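Local coordinates for protein adhesin LabA (Helicobacter pylori, PDB 6GMM) that probably binds LacdiNAc-bearing glycans of the gastric mucosa through its extracellular domain, acting as a bacterial lectin-like adhesin, at residues Gln288-Asn293 with Asn380-Leu385; Leu64-Ala69 with Val190-Ala195. All blocks are in the same frame, centred on the assembly; numbering follows the deposited sequence.

Contact 1: residues Gln288-Asn293 with Asn380-Leu385; sequences QSMFAN and NLAYTL
Met290 and Phe291 reach across to Ala382 and Tyr383 where two roughly antiparallel helices, 287-311 and 369-386, pack against each other in the helix-rich exodomain of this SabA-family adhesin. The axes of the two short segments approach to 8.1 Å and their N-to-C directions differ by 150°. The small Ala382 methyl at the crossing is consistent with this close approach; it points at the partner helix, and its CB comes within 3.5 Å of the Phe291 backbone N.

Met290 runs past one side of that methyl. Its CB is the most distant of its side-chain atoms from Ala382 CB; CG then comes to 3.7 Å from Ala382 CB, and SD and CE pass it at nearly the same distance. This lengthwise contact follows from an extended chain, with CG anti to the backbone N (chi1 -179°) and no kink beyond it. At the tip, CE also reaches Leu381, lying 4.3 Å from Leu381 CG. Ala38, Arg39 and Leu42 of helix 32-50 touch the same side chain, so the methionine lies buried where three helices meet.

Phe291 departs on the other flank of Ala382, toward the more exposed side. Its ring runs alongside that of Tyr383, both side chains pointing the same way, but the planes are inclined by 55° and the centroids are 5.7 Å apart, an oblique aromatic pair. No hydrogen bond joins the segments. Tyr383 CD1 sits over one face of the phenylalanine ring, displaced toward its rim, while Tyr383 CB lies 3.9 Å from Phe291 CD1.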
# COMPACT_ATOMS: atom_id res chain seq x y z
N GLN A 288 -15.80 15.93 9.59
CA GLN A 288 -15.38 14.65 10.17
C GLN A 288 -15.15 13.57 9.12
O GLN A 288 -14.08 12.95 9.11
CB GLN A 288 -16.38 14.17 11.23
CG GLN A 288 -15.70 13.56 12.44
CD GLN A 288 -15.37 14.61 13.47
OE1 GLN A 288 -16.22 14.99 14.29
NE2 GLN A 288 -14.14 15.10 13.44
N SER A 289 -16.15 13.35 8.23
CA SER A 289 -16.06 12.37 7.14
C SER A 289 -15.04 12.86 6.08
O SER A 289 -14.35 12.05 5.47
CB SER A 289 -17.43 12.15 6.51
OG SER A 289 -17.96 13.36 6.01
N MET A 290 -14.89 14.18 5.93
CA MET A 290 -13.92 14.77 5.00
C MET A 290 -12.51 14.41 5.47
O MET A 290 -11.70 13.98 4.65
CB MET A 290 -14.13 16.28 4.86
CG MET A 290 -13.15 16.95 3.89
SD MET A 290 -13.30 18.76 3.95
CE MET A 290 -11.70 19.26 3.23
N PHE A 291 -12.28 14.49 6.80
CA PHE A 291 -11.01 14.13 7.43
C PHE A 291 -10.71 12.62 7.26
O PHE A 291 -9.64 12.24 6.76
CB PHE A 291 -11.04 14.50 8.91
CG PHE A 291 -9.83 14.06 9.69
CD1 PHE A 291 -8.57 14.53 9.37
CD2 PHE A 291 -9.95 13.09 10.68
CE1 PHE A 291 -7.44 14.09 10.07
CE2 PHE A 291 -8.81 12.63 11.37
CZ PHE A 291 -7.57 13.14 11.06
N ALA A 292 -11.68 11.78 7.66
CA ALA A 292 -11.54 10.34 7.55
C ALA A 292 -11.24 9.91 6.10
O ALA A 292 -10.41 9.00 5.87
CB ALA A 292 -12.80 9.68 8.04
N ASN A 293 -11.88 10.57 5.11
CA ASN A 293 -11.67 10.24 3.70
C ASN A 293 -10.21 10.50 3.29
O ASN A 293 -9.56 9.60 2.79
CB ASN A 293 -12.65 11.00 2.79
CG ASN A 293 -12.48 10.72 1.31
OD1 ASN A 293 -11.80 9.78 0.89
ND2 ASN A 293 -13.17 11.46 0.49
N ASN A 380 -5.51 18.31 6.40
CA ASN A 380 -5.20 19.34 7.37
C ASN A 380 -6.35 20.34 7.50
O ASN A 380 -6.78 20.61 8.63
CB ASN A 380 -3.85 19.97 7.06
CG ASN A 380 -2.76 18.91 7.17
OD1 ASN A 380 -2.85 17.98 7.99
ND2 ASN A 380 -1.76 18.95 6.29
N LEU A 381 -6.90 20.78 6.35
CA LEU A 381 -8.07 21.69 6.33
C LEU A 381 -9.25 21.01 7.05
O LEU A 381 -9.86 21.59 7.94
CB LEU A 381 -8.45 22.02 4.87
CG LEU A 381 -9.74 22.86 4.64
CD1 LEU A 381 -9.69 24.20 5.40
CD2 LEU A 381 -9.88 23.22 3.18
N ALA A 382 -9.52 19.76 6.70
CA ALA A 382 -10.61 18.99 7.30
C ALA A 382 -10.43 18.84 8.82
O ALA A 382 -11.40 19.05 9.55
CB ALA A 382 -10.72 17.65 6.62
N TYR A 383 -9.20 18.57 9.30
CA TYR A 383 -8.95 18.48 10.74
C TYR A 383 -9.18 19.83 11.43
O TYR A 383 -9.74 19.87 12.53
CB TYR A 383 -7.56 17.91 11.06
CG TYR A 383 -7.28 17.81 12.55
CD1 TYR A 383 -7.74 16.73 13.29
CD2 TYR A 383 -6.60 18.82 13.22
CE1 TYR A 383 -7.50 16.63 14.66
CE2 TYR A 383 -6.35 18.73 14.59
CZ TYR A 383 -6.80 17.64 15.31
OH TYR A 383 -6.56 17.56 16.66
N THR A 384 -8.75 20.92 10.79
CA THR A 384 -8.91 22.29 11.32
C THR A 384 -10.40 22.63 11.41
O THR A 384 -10.85 23.03 12.48
CB THR A 384 -8.04 23.31 10.56
OG1 THR A 384 -6.69 22.84 10.51
CG2 THR A 384 -8.02 24.67 11.23
N LEU A 385 -11.18 22.43 10.32
CA LEU A 385 -12.64 22.65 10.30
C LEU A 385 -13.33 21.79 11.36
O LEU A 385 -14.22 22.27 12.03
CB LEU A 385 -13.24 22.30 8.93
CG LEU A 385 -13.13 23.32 7.83
CD1 LEU A 385 -13.54 22.71 6.53
CD2 LEU A 385 -14.02 24.55 8.12

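Contact 2: residues Leu64-Ala69 with Val190-Ala195; sequences LALNAA and VLLEQA
Leu66 and Leu191 cross at about a right angle, and the branched end of Leu66 carries most of this helix-helix contact. With CG lying beside the backbone N (chi1 -55°), Leu66 brings both methyls to the opposing helix although its CB bond does not point straight at it. CD2 settles on the backbone, 3.5 Å from Leu191 O, and also touches the side chains of Leu191, Leu192 and Ala195. CD1 lies against the Leu191 side chain, 3.9 Å from Leu191 CB and about as far from Leu191 CD1.

Leu192 turns its CD2 back across the interface to Ala65, 3.8 Å from Ala65 CB. One turn further on the large side chains give way to alanines: Ala69 CB and Ala195 CB face each other at 3.7 Å, and their own CA atoms are the nearest pair between the segments. The segments run in the same general direction, at 31° with axes 9.4 Å apart, and no hydrogen bond spans them; the side chains that meet are all apolar.

Every touching residue is buried. Ile152 from a loop covers both Leu66 and Leu191, helix 128-145 adds Ala144 against Leu191, and helix 239-264 closes over Leu192 and Ala195 with Val256 and Ile249, placing the pair of helices 57-76 and 188-205 within the adhesin's helical core.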
# COMPACT_ATOMS: atom_id res chain seq x y z
N LEU A 64 0.34 -6.42 -7.96
CA LEU A 64 1.72 -6.90 -7.75
C LEU A 64 1.79 -7.93 -6.67
O LEU A 64 2.50 -8.89 -6.85
CB LEU A 64 2.70 -5.74 -7.44
CG LEU A 64 4.21 -6.09 -7.47
CD1 LEU A 64 4.61 -6.71 -8.78
CD2 LEU A 64 5.07 -4.85 -7.15
N ALA A 65 1.05 -7.77 -5.57
CA ALA A 65 1.05 -8.79 -4.51
C ALA A 65 0.55 -10.12 -5.06
O ALA A 65 1.19 -11.13 -4.80
CB ALA A 65 0.18 -8.35 -3.33
N LEU A 66 -0.51 -10.11 -5.91
CA LEU A 66 -1.06 -11.37 -6.47
C LEU A 66 -0.09 -12.05 -7.45
O LEU A 66 0.26 -13.22 -7.25
CB LEU A 66 -2.45 -11.14 -7.11
CG LEU A 66 -3.52 -10.50 -6.22
CD1 LEU A 66 -4.78 -10.25 -6.99
CD2 LEU A 66 -3.81 -11.34 -4.97
N ASN A 67 0.37 -11.31 -8.47
CA ASN A 67 1.35 -11.80 -9.44
C ASN A 67 2.61 -12.25 -8.73
O ASN A 67 3.21 -13.25 -9.12
CB ASN A 67 1.70 -10.70 -10.43
CG ASN A 67 0.60 -10.41 -11.43
OD1 ASN A 67 -0.09 -11.30 -11.92
ND2 ASN A 67 0.41 -9.14 -11.75
N ALA A 68 3.02 -11.56 -7.68
CA ALA A 68 4.23 -12.03 -7.00
C ALA A 68 3.98 -13.31 -6.19
O ALA A 68 4.87 -14.16 -6.13
CB ALA A 68 4.86 -10.93 -6.16
N ALA A 69 2.75 -13.51 -5.65
CA ALA A 69 2.49 -14.75 -4.91
C ALA A 69 2.38 -15.94 -5.87
O ALA A 69 3.02 -16.97 -5.65
CB ALA A 69 1.26 -14.63 -4.04
N VAL A 190 -10.59 -11.43 -0.83
CA VAL A 190 -10.54 -12.88 -1.11
C VAL A 190 -9.20 -13.24 -1.76
O VAL A 190 -8.51 -14.14 -1.28
CB VAL A 190 -11.75 -13.29 -1.98
CG1 VAL A 190 -11.64 -14.73 -2.49
CG2 VAL A 190 -13.06 -13.09 -1.23
N LEU A 191 -8.84 -12.54 -2.85
CA LEU A 191 -7.60 -12.79 -3.60
C LEU A 191 -6.34 -12.63 -2.77
O LEU A 191 -5.47 -13.50 -2.84
CB LEU A 191 -7.55 -11.94 -4.87
CG LEU A 191 -8.72 -12.20 -5.82
CD1 LEU A 191 -8.69 -11.27 -6.99
CD2 LEU A 191 -8.79 -13.67 -6.23
N LEU A 192 -6.26 -11.59 -1.94
CA LEU A 192 -5.11 -11.41 -1.06
C LEU A 192 -5.00 -12.53 -0.02
O LEU A 192 -3.88 -12.89 0.37
CB LEU A 192 -5.12 -10.03 -0.39
CG LEU A 192 -4.72 -8.89 -1.33
CD1 LEU A 192 -5.09 -7.59 -0.74
CD2 LEU A 192 -3.20 -8.93 -1.68
N GLU A 193 -6.15 -13.10 0.39
CA GLU A 193 -6.17 -14.23 1.32
C GLU A 193 -5.59 -15.47 0.60
O GLU A 193 -4.77 -16.20 1.18
CB GLU A 193 -7.60 -14.49 1.85
CG GLU A 193 -7.74 -15.78 2.67
CD GLU A 193 -6.81 -15.93 3.87
OE1 GLU A 193 -6.65 -14.95 4.63
OE2 GLU A 193 -6.26 -17.04 4.05
N GLN A 194 -5.99 -15.66 -0.70
CA GLN A 194 -5.53 -16.75 -1.55
C GLN A 194 -4.02 -16.64 -1.67
O GLN A 194 -3.31 -17.62 -1.48
CB GLN A 194 -6.16 -16.70 -2.95
CG GLN A 194 -7.66 -17.00 -3.04
CD GLN A 194 -8.17 -17.87 -1.92
OE1 GLN A 194 -7.75 -19.02 -1.74
NE2 GLN A 194 -9.07 -17.32 -1.15
N ALA A 195 -3.52 -15.41 -1.90
CA ALA A 195 -2.09 -15.14 -2.04
C ALA A 195 -1.39 -15.49 -0.72
O ALA A 195 -0.26 -15.98 -0.76
CB ALA A 195 -1.88 -13.67 -2.36

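Contact 1 and contact 2 lie well apart in the elongated chain: their centres are about 33 Å apart and their nearest atoms about 18 Å, with no touch between them. Contact 2 is the more central, its centre about 13 Å from the centre of the chain, against about 22 Å for contact 1. In sequence they are in series, 64-69 with 190-195 closing before 288-293 meets 380-385. Both are apolar helix pairings of similar buried area, but the first runs antiparallel and the second close to parallel. Contact 2 thus joins helices 57-76 and 188-205 nearer the centre, and contact 1 joins helices 287-311 and 369-386 farther from it.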